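Caspase Nc subunit 1 (Drosophila melanogaster, PDB 2FP3) serves as an initiator caspase, a cysteine protease that sets off the caspase cascade executing programmed cell death in the fly. Local coordinates at residues Gln75-Ile80 against Met135-Ser140; Val67-Tyr72 against Tyr103-Gln108; Val178-Phe183 against Leu234-Asn239. The protein carries 2 engineered substitutions. All blocks are in the same frame, centred on the assembly; numbering follows the deposited sequence.

Interactions 1 and 2 meet where strands 62-68 and 130-139 run side by side, their centres 10 Å apart. Along this border Met135 N probably bonds Val67 O (2.8 Å) and Thr136 OG1 probably bonds Tyr72 OH (2.7 Å). Interaction 3 lies one strand further on: Pro182 CG packs on Met135 CG at 3.5 Å, though the centres of interactions 1 and 3 are 16 Å apart. The active site draws on two of the three contacts: interaction 1 holds His137, catalytic by similarity, and interaction 3 leads to Ala184, an engineered residue at the inferred active-site position. Interactions 2 and 3 do not touch.

Interaction 1: Gln75-Ile80 against Met135-Ser140; sequences QNRRRI and MTHGNS
His137, the catalytic histidine by similarity to other caspases, has its imidazole held between Arg77 and Arg79 of the loop 75-80. Over one face lies the guanidinium of Arg77, an offset stack with planes only 10° apart and centres 4.3 Å from each other; NH2 sits above CG, while NE and CZ run out over CD2. A bend at chi3 (67°) in an otherwise extended chain turns this guanidinium flat onto the ring, and the salt bridge of NH1 with Glu148 helps to fix it there. The opposite face receives aliphatic carbon instead: Arg79 CD makes a CH-pi contact 4.0 Å from the ring centroid, and Arg79 CG comes to 3.3 Å from His137 CE1.

In the caspase fold the histidine stands at the end of a central strand, here 130-139, and a main-chain carbonyl from the loop after the first strand commonly holds it. Arg77 O plays that part. It accepts a nearly straight bond from His137 NE2 (3.1 Å, 168° at the hydrogen), the oxygen lying in the ring plane and offering a lone pair in its carbonyl plane. Stack, CH-pi contact and bond together restrict the rotation of the ring.

Beyond the imidazole the Arg79 chain bends, and its guanidinium stands almost at right angles to the ring and reaches Met135, with NH2 3.7 Å from Met135 CB. Arg79 NH1 approaches Met135 O at 3.2 Å, but at an angle too poor for a bond; its stronger partner is Asn68 OD1, and Phe183 adds a cation-pi contact.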
ATOM      1  N   GLN A  75      23.793   7.223   9.726  1.00111.86           N
ATOM      2  CA  GLN A  75      23.557   7.762   8.390  1.00121.94           C
ATOM      3  C   GLN A  75      24.189   6.888   7.313  1.00127.60           C
ATOM      4  O   GLN A  75      24.767   7.392   6.349  1.00137.48           O
ATOM      5  CB  GLN A  75      24.117   9.185   8.291  1.00119.98           C
ATOM      6  NE2 GLN A  75      23.245  12.511   8.924  1.00 97.39           N
ATOM      7  N   ASN A  76      24.074   5.576   7.486  1.00134.06           N
ATOM      8  CA  ASN A  76      24.625   4.620   6.539  1.00132.08           C
ATOM      9  C   ASN A  76      23.508   3.986   5.718  1.00119.88           C
ATOM     10  O   ASN A  76      23.550   3.989   4.488  1.00115.47           O
ATOM     11  CB  ASN A  76      25.403   3.531   7.281  1.00148.49           C
ATOM     12  CG  ASN A  76      25.954   2.468   6.349  1.00165.32           C
ATOM     13  OD1 ASN A  76      25.201   1.748   5.692  1.00175.26           O
ATOM     14  ND2 ASN A  76      27.276   2.366   6.286  1.00175.31           N
ATOM     15  N   ARG A  77      22.511   3.443   6.409  1.00112.29           N
ATOM     16  CA  ARG A  77      21.388   2.802   5.738  1.00110.92           C
ATOM     17  C   ARG A  77      20.340   3.831   5.330  1.00110.08           C
ATOM     18  O   ARG A  77      19.229   3.477   4.936  1.00103.90           O
ATOM     19  CB  ARG A  77      20.748   1.758   6.654  1.00108.75           C
ATOM     20  CG  ARG A  77      21.726   0.758   7.243  1.00106.89           C
ATOM     21  CD  ARG A  77      21.000  -0.450   7.807  1.00102.58           C
ATOM     22  NE  ARG A  77      20.371  -1.234   6.747  1.00 97.75           N
ATOM     23  CZ  ARG A  77      19.696  -2.362   6.949  1.00 95.39           C
ATOM     24  NH1 ARG A  77      19.559  -2.842   8.178  1.00 93.53           N
ATOM     25  NH2 ARG A  77      19.164  -3.012   5.922  1.00 92.28           N
ATOM     26  N   ARG A  78      20.702   5.107   5.427  1.00106.89           N
ATOM     27  CA  ARG A  78      19.797   6.190   5.069  1.00110.19           C
ATOM     28  C   ARG A  78      19.234   6.004   3.663  1.00108.18           C
ATOM     29  O   ARG A  78      19.955   6.145   2.678  1.00110.22           O
ATOM     30  CB  ARG A  78      20.529   7.530   5.149  1.00116.01           C
ATOM     31  CG  ARG A  78      19.696   8.714   4.697  1.00120.61           C
ATOM     32  CD  ARG A  78      20.502   9.997   4.736  1.00124.71           C
ATOM     33  NE  ARG A  78      19.728  11.142   4.270  1.00128.19           N
ATOM     34  CZ  ARG A  78      20.200  12.383   4.208  1.00130.15           C
ATOM     35  NH1 ARG A  78      21.445  12.639   4.584  1.00131.21           N
ATOM     36  NH2 ARG A  78      19.427  13.367   3.772  1.00131.20           N
ATOM     37  N   ARG A  79      17.944   5.691   3.578  1.00102.25           N
ATOM     38  CA  ARG A  79      17.283   5.491   2.292  1.00 95.59           C
ATOM     39  C   ARG A  79      17.109   6.808   1.545  1.00 94.96           C
ATOM     40  O   ARG A  79      16.062   7.449   1.636  1.00 94.11           O
ATOM     41  CB  ARG A  79      15.913   4.838   2.496  1.00 89.31           C
ATOM     42  CG  ARG A  79      15.964   3.366   2.880  1.00 81.59           C
ATOM     43  CD  ARG A  79      14.568   2.815   3.147  1.00 77.22           C
ATOM     44  NE  ARG A  79      13.641   3.148   2.068  1.00 72.64           N
ATOM     45  CZ  ARG A  79      12.500   3.806   2.245  1.00 71.86           C
ATOM     46  NH1 ARG A  79      12.140   4.195   3.459  1.00 70.22           N
ATOM     47  NH2 ARG A  79      11.728   4.094   1.204  1.00 72.38           N
ATOM     48  N   ILE A  80      18.139   7.209   0.807  1.00 95.52           N
ATOM     49  CA  ILE A  80      18.092   8.450   0.046  1.00101.04           C
ATOM     50  C   ILE A  80      17.222   8.271  -1.193  1.00 97.71           C
ATOM     51  O   ILE A  80      17.394   7.318  -1.953  1.00 93.06           O
ATOM     52  CB  ILE A  80      19.510   8.901  -0.373  1.00104.43           C
ATOM     53  CG1 ILE A  80      20.336   9.217   0.879  1.00109.57           C
ATOM     54  CG2 ILE A  80      19.426  10.122  -1.287  1.00109.76           C
ATOM     55  CD1 ILE A  80      21.737   9.715   0.592  1.00113.75           C
ATOM     56  N   MET A 135       7.082   1.763   4.096  1.00 45.66           N
ATOM     57  CA  MET A 135       8.351   1.712   3.388  1.00 49.59           C
ATOM     58  C   MET A 135       9.507   1.780   4.368  1.00 51.99           C
ATOM     59  O   MET A 135       9.743   2.810   4.994  1.00 50.13           O
ATOM     60  CB  MET A 135       8.426   2.861   2.385  1.00 48.27           C
ATOM     61  CG  MET A 135       7.365   2.744   1.321  1.00 48.40           C
ATOM     62  SD  MET A 135       7.142   4.223   0.362  1.00 50.80           S
ATOM     63  CE  MET A 135       6.344   5.294   1.592  1.00 47.85           C
ATOM     64  N   THR A 136      10.214   0.662   4.502  1.00 55.44           N
ATOM     65  CA  THR A 136      11.355   0.557   5.403  1.00 60.85           C
ATOM     66  C   THR A 136      12.251  -0.600   4.951  1.00 65.58           C
ATOM     67  O   THR A 136      12.135  -1.079   3.827  1.00 68.46           O
ATOM     68  CB  THR A 136      10.882   0.287   6.836  1.00 61.62           C
ATOM     69  OG1 THR A 136      12.012   0.198   7.714  1.00 60.21           O
ATOM     70  CG2 THR A 136      10.108  -1.013   6.884  1.00 60.38           C
ATOM     71  N   HIS A 137      13.148  -1.038   5.828  1.00 69.97           N
ATOM     72  CA  HIS A 137      14.038  -2.150   5.522  1.00 70.21           C
ATOM     73  C   HIS A 137      13.438  -3.427   6.110  1.00 69.57           C
ATOM     74  O   HIS A 137      12.825  -3.398   7.180  1.00 67.24           O
ATOM     75  CB  HIS A 137      15.425  -1.910   6.124  1.00 73.55           C
ATOM     76  CG  HIS A 137      16.172  -0.773   5.496  1.00 78.18           C
ATOM     77  ND1 HIS A 137      16.340  -0.656   4.134  1.00 80.59           N
ATOM     78  CD2 HIS A 137      16.833   0.272   6.047  1.00 80.09           C
ATOM     79  CE1 HIS A 137      17.075   0.411   3.872  1.00 81.23           C
ATOM     80  NE2 HIS A 137      17.387   0.993   5.016  1.00 81.50           N
ATOM     81  N   GLY A 138      13.616  -4.542   5.409  1.00 73.83           N
ATOM     82  CA  GLY A 138      13.082  -5.809   5.881  1.00 81.27           C
ATOM     83  C   GLY A 138      14.136  -6.890   6.031  1.00 90.28           C
ATOM     84  O   GLY A 138      15.074  -6.976   5.237  1.00 86.28           O
ATOM     85  N   ASN A 139      13.975  -7.727   7.050  1.00100.09           N
ATOM     86  CA  ASN A 139      14.924  -8.803   7.316  1.00113.61           C
ATOM     87  C   ASN A 139      14.208 -10.158   7.315  1.00115.06           C
ATOM     88  O   ASN A 139      13.021 -10.241   7.636  1.00116.31           O
ATOM     89  CB  ASN A 139      15.607  -8.548   8.664  1.00125.04           C
ATOM     90  CG  ASN A 139      16.870  -9.362   8.844  1.00133.83           C
ATOM     91  OD1 ASN A 139      17.715  -9.424   7.951  1.00139.17           O
ATOM     92  ND2 ASN A 139      17.015  -9.978  10.011  1.00138.95           N
ATOM     93  N   SER A 140      14.933 -11.217   6.953  1.00116.62           N
ATOM     94  CA  SER A 140      14.359 -12.562   6.895  1.00117.28           C
ATOM     95  C   SER A 140      14.939 -13.519   7.935  1.00118.28           C
ATOM     96  O   SER A 140      15.494 -14.561   7.586  1.00114.82           O
ATOM     97  CB  SER A 140      14.567 -13.155   5.498  1.00117.06           C
ATOM     98  OG  SER A 140      14.058 -12.296   4.494  1.00119.69           O
TER

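Interaction 2: Val67-Tyr72 against Tyr103-Gln108; sequences VNIMDY and YGNVNQ
The carboxamide of Asn105 turns its oxygen end to the chain at Met70 and Asp71, while the Asp71 carboxylate lies across its nitrogen end, the two planes 32° apart. The Tyr103 ring meets Val67 CG2 obliquely. Asn105 OD1 gathers two backbone donors as the chain leaves the strand: Met70 N at 2.7 Å, nearly in line with the C=O bond, and Asp71 N at 2.9 Å, a weak bond bent to 127°. Asn105 ND2 lies 3.2 Å from Asp71 OD1. Here a side chain takes over from the main chain where strand pairing stops, since the last parallel bridge joins Val67 to Tyr103. Next to that bridge, Asn68 N gives a straight bond to Tyr103 O (3.0 Å).

With chi1 of Val67 at 174°, the CG1 branch, opposite the backbone N, is the one that meets Val106 CG2, an apolar contact at 4.0 Å; the methyl CD1 of Ile69 comes equally near to the carbonyl Val106 O.

The contact joins the first strand of the caspase sheet, 62-68, to its edge neighbour 98-103. Helix 108-119 packs through Phe111 and Leu114 against Val67, Tyr103 and Val106, while strand 130-139 flanks 62-68 on its other border.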
ATOM      1  N   VAL A  67       3.616   5.264   5.760  1.00 41.20           N
ATOM      2  CA  VAL A  67       4.722   5.369   6.701  1.00 43.90           C
ATOM      3  C   VAL A  67       6.051   5.135   5.968  1.00 46.53           C
ATOM      4  O   VAL A  67       6.368   4.015   5.576  1.00 47.19           O
ATOM      5  CB  VAL A  67       4.558   4.347   7.839  1.00 43.24           C
ATOM      6  CG1 VAL A  67       5.787   4.351   8.730  1.00 43.72           C
ATOM      7  CG2 VAL A  67       3.305   4.670   8.642  1.00 41.57           C
ATOM      8  N   ASN A  68       6.812   6.206   5.774  1.00 49.14           N
ATOM      9  CA  ASN A  68       8.094   6.133   5.083  1.00 53.21           C
ATOM     10  C   ASN A  68       9.245   6.354   6.074  1.00 56.58           C
ATOM     11  O   ASN A  68       9.575   7.494   6.409  1.00 57.34           O
ATOM     12  CB  ASN A  68       8.149   7.201   3.983  1.00 52.71           C
ATOM     13  CG  ASN A  68       9.139   6.862   2.880  1.00 53.36           C
ATOM     14  OD1 ASN A  68       9.961   5.957   3.020  1.00 54.28           O
ATOM     15  ND2 ASN A  68       9.066   7.598   1.774  1.00 52.98           N
ATOM     16  N   ILE A  69       9.839   5.262   6.548  1.00 59.33           N
ATOM     17  CA  ILE A  69      10.956   5.325   7.494  1.00 62.55           C
ATOM     18  C   ILE A  69      12.254   5.461   6.699  1.00 66.24           C
ATOM     19  O   ILE A  69      12.545   4.633   5.834  1.00 66.92           O
ATOM     20  CB  ILE A  69      11.030   4.038   8.343  1.00 61.43           C
ATOM     21  CG1 ILE A  69       9.691   3.802   9.044  1.00 60.42           C
ATOM     22  CG2 ILE A  69      12.155   4.140   9.358  1.00 60.12           C
ATOM     23  CD1 ILE A  69       9.643   2.527   9.852  1.00 60.29           C
ATOM     24  N   MET A  70      13.045   6.489   6.985  1.00 71.23           N
ATOM     25  CA  MET A  70      14.274   6.666   6.226  1.00 78.13           C
ATOM     26  C   MET A  70      15.533   6.962   7.023  1.00 74.15           C
ATOM     27  O   MET A  70      16.555   7.325   6.450  1.00 72.08           O
ATOM     28  CB  MET A  70      14.065   7.743   5.165  1.00 87.68           C
ATOM     29  CG  MET A  70      13.502   9.038   5.702  1.00101.84           C
ATOM     30  SD  MET A  70      13.028  10.121   4.354  1.00110.82           S
ATOM     31  CE  MET A  70      14.639  10.745   3.858  1.00116.13           C
ATOM     32  N   ASP A  71      15.467   6.797   8.338  1.00 73.18           N
ATOM     33  CA  ASP A  71      16.630   7.041   9.184  1.00 75.56           C
ATOM     34  C   ASP A  71      16.818   5.900  10.168  1.00 78.22           C
ATOM     35  O   ASP A  71      15.873   5.473  10.835  1.00 76.05           O
ATOM     36  CB  ASP A  71      16.484   8.367   9.934  1.00 73.37           C
ATOM     37  CG  ASP A  71      16.772   9.573   9.051  1.00 73.60           C
ATOM     38  OD1 ASP A  71      16.525  10.710   9.505  1.00 74.96           O
ATOM     39  OD2 ASP A  71      17.251   9.393   7.911  1.00 72.21           O
ATOM     40  N   TYR A  72      18.049   5.411  10.255  1.00 81.84           N
ATOM     41  CA  TYR A  72      18.371   4.298  11.135  1.00 88.02           C
ATOM     42  C   TYR A  72      19.612   4.594  11.986  1.00 95.13           C
ATOM     43  O   TYR A  72      20.215   5.662  11.848  1.00 94.06           O
ATOM     44  CB  TYR A  72      18.567   3.047  10.275  1.00 84.65           C
ATOM     45  CG  TYR A  72      17.355   2.738   9.425  1.00 81.06           C
ATOM     46  CD1 TYR A  72      17.177   3.341   8.179  1.00 79.30           C
ATOM     47  CD2 TYR A  72      16.345   1.899   9.902  1.00 79.23           C
ATOM     48  CE1 TYR A  72      16.017   3.119   7.432  1.00 76.34           C
ATOM     49  CE2 TYR A  72      15.185   1.670   9.166  1.00 76.21           C
ATOM     50  CZ  TYR A  72      15.026   2.283   7.935  1.00 75.62           C
ATOM     51  OH  TYR A  72      13.873   2.065   7.216  1.00 74.72           O
ATOM     52  N   TYR A 103       3.456   9.655   7.497  1.00 52.18           N
ATOM     53  CA  TYR A 103       4.426   9.766   8.575  1.00 52.72           C
ATOM     54  C   TYR A 103       5.844   9.482   8.092  1.00 55.80           C
ATOM     55  O   TYR A 103       6.051   8.808   7.070  1.00 52.90           O
ATOM     56  CB  TYR A 103       4.083   8.810   9.716  1.00 50.04           C
ATOM     57  CG  TYR A 103       2.735   9.078  10.353  1.00 52.27           C
ATOM     58  CD1 TYR A 103       1.558   8.667   9.738  1.00 51.96           C
ATOM     59  CD2 TYR A 103       2.643   9.735  11.578  1.00 53.13           C
ATOM     60  CE1 TYR A 103       0.320   8.895  10.330  1.00 54.16           C
ATOM     61  CE2 TYR A 103       1.410   9.969  12.179  1.00 54.82           C
ATOM     62  CZ  TYR A 103       0.250   9.542  11.550  1.00 56.02           C
ATOM     63  OH  TYR A 103      -0.976   9.741  12.156  1.00 57.84           O
ATOM     64  N   GLY A 104       6.813  10.023   8.830  1.00 57.05           N
ATOM     65  CA  GLY A 104       8.217   9.816   8.509  1.00 60.54           C
ATOM     66  C   GLY A 104       8.808   8.731   9.400  1.00 59.06           C
ATOM     67  O   GLY A 104       8.296   7.607   9.449  1.00 62.21           O
ATOM     68  N   ASN A 105       9.875   9.059  10.119  1.00 57.84           N
ATOM     69  CA  ASN A 105      10.504   8.084  10.998  1.00 54.49           C
ATOM     70  C   ASN A 105       9.704   7.827  12.275  1.00 50.11           C
ATOM     71  O   ASN A 105       9.286   8.756  12.965  1.00 50.37           O
ATOM     72  CB  ASN A 105      11.921   8.532  11.367  1.00 57.69           C
ATOM     73  CG  ASN A 105      12.821   8.669  10.156  1.00 62.56           C
ATOM     74  OD1 ASN A 105      12.863   7.785   9.298  1.00 65.99           O
ATOM     75  ND2 ASN A 105      13.553   9.776  10.082  1.00 64.38           N
ATOM     76  N   VAL A 106       9.481   6.557  12.582  1.00 47.03           N
ATOM     77  CA  VAL A 106       8.759   6.190  13.788  1.00 49.49           C
ATOM     78  C   VAL A 106       9.334   4.885  14.305  1.00 49.35           C
ATOM     79  O   VAL A 106       9.895   4.101  13.538  1.00 48.87           O
ATOM     80  CB  VAL A 106       7.229   6.015  13.537  1.00 49.09           C
ATOM     81  CG1 VAL A 106       6.607   7.345  13.172  1.00 50.33           C
ATOM     82  CG2 VAL A 106       6.983   5.002  12.442  1.00 48.70           C
ATOM     83  N   ASN A 107       9.207   4.665  15.607  1.00 52.46           N
ATOM     84  CA  ASN A 107       9.715   3.453  16.233  1.00 59.49           C
ATOM     85  C   ASN A 107       8.622   2.399  16.337  1.00 60.78           C
ATOM     86  O   ASN A 107       7.447   2.686  16.134  1.00 59.37           O
ATOM     87  CB  ASN A 107      10.257   3.768  17.629  1.00 64.88           C
ATOM     88  CG  ASN A 107       9.203   4.355  18.544  1.00 70.56           C
ATOM     89  OD1 ASN A 107       8.185   3.725  18.825  1.00 73.70           O
ATOM     90  ND2 ASN A 107       9.442   5.573  19.012  1.00 76.02           N
ATOM     91  N   GLN A 108       9.023   1.179  16.661  1.00 64.04           N
ATOM     92  CA  GLN A 108       8.089   0.077  16.789  1.00 70.59           C
ATOM     93  C   GLN A 108       6.871   0.460  17.620  1.00 69.69           C
ATOM     94  O   GLN A 108       5.736   0.128  17.270  1.00 70.66           O
ATOM     95  CB  GLN A 108       8.785  -1.119  17.431  1.00 78.79           C
ATOM     96  CG  GLN A 108       7.910  -2.341  17.558  1.00 91.22           C
ATOM     97  CD  GLN A 108       8.671  -3.537  18.079  1.00 98.57           C
ATOM     98  OE1 GLN A 108       9.784  -3.822  17.632  1.00103.08           O
ATOM     99  NE2 GLN A 108       8.070  -4.256  19.018  1.00103.41           N
TER

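Interaction 3: Val178-Phe183 against Leu234-Asn239; sequences VLMFPF and LVCYAN
From Cys236 CB outward, every side-chain atom of this residue meets the neighbouring strand. CB lies 3.8 Å from Met180 CE and a little further from Met180 CG; SG, at the tip, touches Met180 CG and Val178 CG1, each at 4.1 Å and both on the same side of the sulfur. The methionine reaches CB with its methyl because its chain bends at chi3 (84°). On the other face of the sheet, Phe181 presents a ring edge to Val235, CE1 to CG1 at 3.8 Å, with Cys236 O near the same ring plane.

Three straight backbone bonds hold the parallel pair in register: Leu179 N to Leu234 O (2.8 Å), Cys236 N to Leu179 O (2.9 Å) and Phe181 N to Cys236 O (2.9 Å). As in caspases generally, this is where the large-subunit and small-subunit parts of the chain join into one continuous sheet.

The pair is central in that sheet, with strand 130-139 beside 177-181 and strand 297-301 beside 233-237. Helices 251-266 and 272-284 cover the face of Val178, Met180, Leu234 and Cys236 through Tyr255, Leu272 and Leu276; on the other face, Tyr237 OH is bonded to Asp299 and Lys161.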
ATOM      1  N   VAL A 178      -5.679  -3.038   1.468  1.00 32.51           N
ATOM      2  CA  VAL A 178      -4.462  -3.221   0.687  1.00 31.91           C
ATOM      3  C   VAL A 178      -3.263  -2.852   1.536  1.00 30.29           C
ATOM      4  O   VAL A 178      -3.049  -1.679   1.826  1.00 31.65           O
ATOM      5  CB  VAL A 178      -4.476  -2.323  -0.587  1.00 32.88           C
ATOM      6  CG1 VAL A 178      -3.274  -2.647  -1.488  1.00 31.44           C
ATOM      7  CG2 VAL A 178      -5.784  -2.530  -1.359  1.00 32.31           C
ATOM      8  N   LEU A 179      -2.491  -3.857   1.940  1.00 32.23           N
ATOM      9  CA  LEU A 179      -1.310  -3.645   2.772  1.00 32.88           C
ATOM     10  C   LEU A 179      -0.078  -3.782   1.882  1.00 35.68           C
ATOM     11  O   LEU A 179       0.177  -4.849   1.333  1.00 35.33           O
ATOM     12  CB  LEU A 179      -1.283  -4.677   3.899  1.00 31.20           C
ATOM     13  CG  LEU A 179      -2.595  -4.853   4.680  1.00 33.06           C
ATOM     14  CD1 LEU A 179      -2.448  -5.973   5.703  1.00 32.12           C
ATOM     15  CD2 LEU A 179      -2.980  -3.554   5.372  1.00 27.74           C
ATOM     16  N   MET A 180       0.684  -2.700   1.739  1.00 38.94           N
ATOM     17  CA  MET A 180       1.859  -2.704   0.868  1.00 44.67           C
ATOM     18  C   MET A 180       3.203  -2.505   1.554  1.00 43.47           C
ATOM     19  O   MET A 180       3.410  -1.522   2.264  1.00 42.68           O
ATOM     20  CB  MET A 180       1.713  -1.628  -0.210  1.00 48.70           C
ATOM     21  CG  MET A 180       0.481  -1.771  -1.069  1.00 57.10           C
ATOM     22  SD  MET A 180       0.517  -0.643  -2.479  1.00 63.73           S
ATOM     23  CE  MET A 180       1.505  -1.597  -3.650  1.00 63.96           C
ATOM     24  N   PHE A 181       4.113  -3.445   1.317  1.00 43.86           N
ATOM     25  CA  PHE A 181       5.460  -3.396   1.876  1.00 45.85           C
ATOM     26  C   PHE A 181       6.442  -3.499   0.711  1.00 48.23           C
ATOM     27  O   PHE A 181       7.059  -4.535   0.498  1.00 46.91           O
ATOM     28  CB  PHE A 181       5.680  -4.563   2.827  1.00 42.41           C
ATOM     29  CG  PHE A 181       4.584  -4.740   3.822  1.00 43.65           C
ATOM     30  CD1 PHE A 181       3.452  -5.487   3.505  1.00 43.76           C
ATOM     31  CD2 PHE A 181       4.677  -4.167   5.082  1.00 42.61           C
ATOM     32  CE1 PHE A 181       2.429  -5.666   4.429  1.00 40.82           C
ATOM     33  CE2 PHE A 181       3.656  -4.340   6.011  1.00 43.66           C
ATOM     34  CZ  PHE A 181       2.532  -5.093   5.682  1.00 41.84           C
ATOM     35  N   PRO A 182       6.590  -2.416  -0.062  1.00 49.51           N
ATOM     36  CA  PRO A 182       7.493  -2.387  -1.217  1.00 57.13           C
ATOM     37  C   PRO A 182       8.962  -2.724  -0.937  1.00 67.58           C
ATOM     38  O   PRO A 182       9.753  -2.902  -1.862  1.00 69.96           O
ATOM     39  CB  PRO A 182       7.296  -0.975  -1.774  1.00 53.31           C
ATOM     40  CG  PRO A 182       6.869  -0.181  -0.570  1.00 49.15           C
ATOM     41  CD  PRO A 182       5.931  -1.113   0.134  1.00 48.13           C
ATOM     42  N   PHE A 183       9.324  -2.824   0.333  1.00 78.51           N
ATOM     43  CA  PHE A 183      10.694  -3.147   0.687  1.00 89.05           C
ATOM     44  C   PHE A 183      10.704  -4.330   1.643  1.00 91.31           C
ATOM     45  O   PHE A 183      10.776  -4.160   2.862  1.00 88.30           O
ATOM     46  CB  PHE A 183      11.356  -1.935   1.334  1.00102.89           C
ATOM     47  CG  PHE A 183      11.466  -0.749   0.420  1.00120.19           C
ATOM     48  CD1 PHE A 183      12.488  -0.670  -0.520  1.00127.86           C
ATOM     49  CD2 PHE A 183      10.539   0.288   0.490  1.00127.56           C
ATOM     50  CE1 PHE A 183      12.588   0.424  -1.377  1.00134.24           C
ATOM     51  CE2 PHE A 183      10.629   1.385  -0.362  1.00133.94           C
ATOM     52  CZ  PHE A 183      11.656   1.453  -1.298  1.00135.84           C
ATOM     53  N   LEU A 234      -5.271  -7.662   0.514  1.00 37.32           N
ATOM     54  CA  LEU A 234      -4.195  -7.899  -0.432  1.00 38.65           C
ATOM     55  C   LEU A 234      -2.905  -7.467   0.260  1.00 39.49           C
ATOM     56  O   LEU A 234      -2.860  -6.402   0.900  1.00 41.27           O
ATOM     57  CB  LEU A 234      -4.371  -7.069  -1.706  1.00 38.23           C
ATOM     58  CG  LEU A 234      -5.505  -7.391  -2.690  1.00 37.33           C
ATOM     59  CD1 LEU A 234      -5.414  -6.413  -3.860  1.00 35.82           C
ATOM     60  CD2 LEU A 234      -5.399  -8.834  -3.191  1.00 31.37           C
ATOM     61  N   VAL A 235      -1.873  -8.304   0.168  1.00 39.70           N
ATOM     62  CA  VAL A 235      -0.576  -7.976   0.741  1.00 36.94           C
ATOM     63  C   VAL A 235       0.368  -7.926  -0.442  1.00 39.39           C
ATOM     64  O   VAL A 235       0.616  -8.935  -1.101  1.00 39.37           O
ATOM     65  CB  VAL A 235      -0.100  -9.030   1.755  1.00 36.77           C
ATOM     66  CG1 VAL A 235       1.283  -8.651   2.286  1.00 31.23           C
ATOM     67  CG2 VAL A 235      -1.089  -9.114   2.911  1.00 31.56           C
ATOM     68  N   CYS A 236       0.882  -6.733  -0.720  1.00 42.01           N
ATOM     69  CA  CYS A 236       1.762  -6.520  -1.860  1.00 42.13           C
ATOM     70  C   CYS A 236       3.219  -6.369  -1.462  1.00 42.62           C
ATOM     71  O   CYS A 236       3.539  -5.718  -0.464  1.00 46.47           O
ATOM     72  CB  CYS A 236       1.283  -5.287  -2.623  1.00 41.26           C
ATOM     73  SG  CYS A 236      -0.509  -5.309  -2.868  1.00 41.78           S
ATOM     74  N   TYR A 237       4.094  -6.978  -2.252  1.00 50.44           N
ATOM     75  CA  TYR A 237       5.528  -6.948  -2.001  1.00 58.06           C
ATOM     76  C   TYR A 237       6.266  -6.574  -3.279  1.00 66.81           C
ATOM     77  O   TYR A 237       5.708  -6.642  -4.368  1.00 57.03           O
ATOM     78  CB  TYR A 237       6.034  -8.331  -1.596  1.00 55.44           C
ATOM     79  CG  TYR A 237       5.183  -9.100  -0.618  1.00 60.72           C
ATOM     80  CD1 TYR A 237       5.235  -8.820   0.743  1.00 64.65           C
ATOM     81  CD2 TYR A 237       4.362 -10.143  -1.051  1.00 62.98           C
ATOM     82  CE1 TYR A 237       4.498  -9.563   1.659  1.00 67.22           C
ATOM     83  CE2 TYR A 237       3.616 -10.892  -0.147  1.00 66.92           C
ATOM     84  CZ  TYR A 237       3.690 -10.596   1.214  1.00 68.15           C
ATOM     85  OH  TYR A 237       2.972 -11.327   2.139  1.00 69.44           O
ATOM     86  N   ALA A 238       7.531  -6.194  -3.134  1.00 78.67           N
ATOM     87  CA  ALA A 238       8.381  -5.866  -4.275  1.00101.37           C
ATOM     88  C   ALA A 238       9.434  -6.974  -4.260  1.00113.72           C
ATOM     89  O   ALA A 238      10.635  -6.719  -4.161  1.00122.68           O
ATOM     90  CB  ALA A 238       9.033  -4.507  -4.082  1.00101.03           C
ATOM     91  N   ASN A 239       8.949  -8.209  -4.351  1.00119.33           N
ATOM     92  CA  ASN A 239       9.766  -9.418  -4.309  1.00120.66           C
ATOM     93  C   ASN A 239      11.036  -9.432  -5.155  1.00133.42           C
ATOM     94  O   ASN A 239      11.020  -9.801  -6.331  1.00132.41           O
ATOM     95  CB  ASN A 239       8.896 -10.621  -4.669  1.00107.15           C
ATOM     96  CG  ASN A 239       9.350 -11.888  -3.987  1.00 96.77           C
ATOM     97  OD1 ASN A 239       9.484 -11.935  -2.763  1.00 90.68           O
ATOM     98  ND2 ASN A 239       9.579 -12.929  -4.773  1.00 90.49           N
TER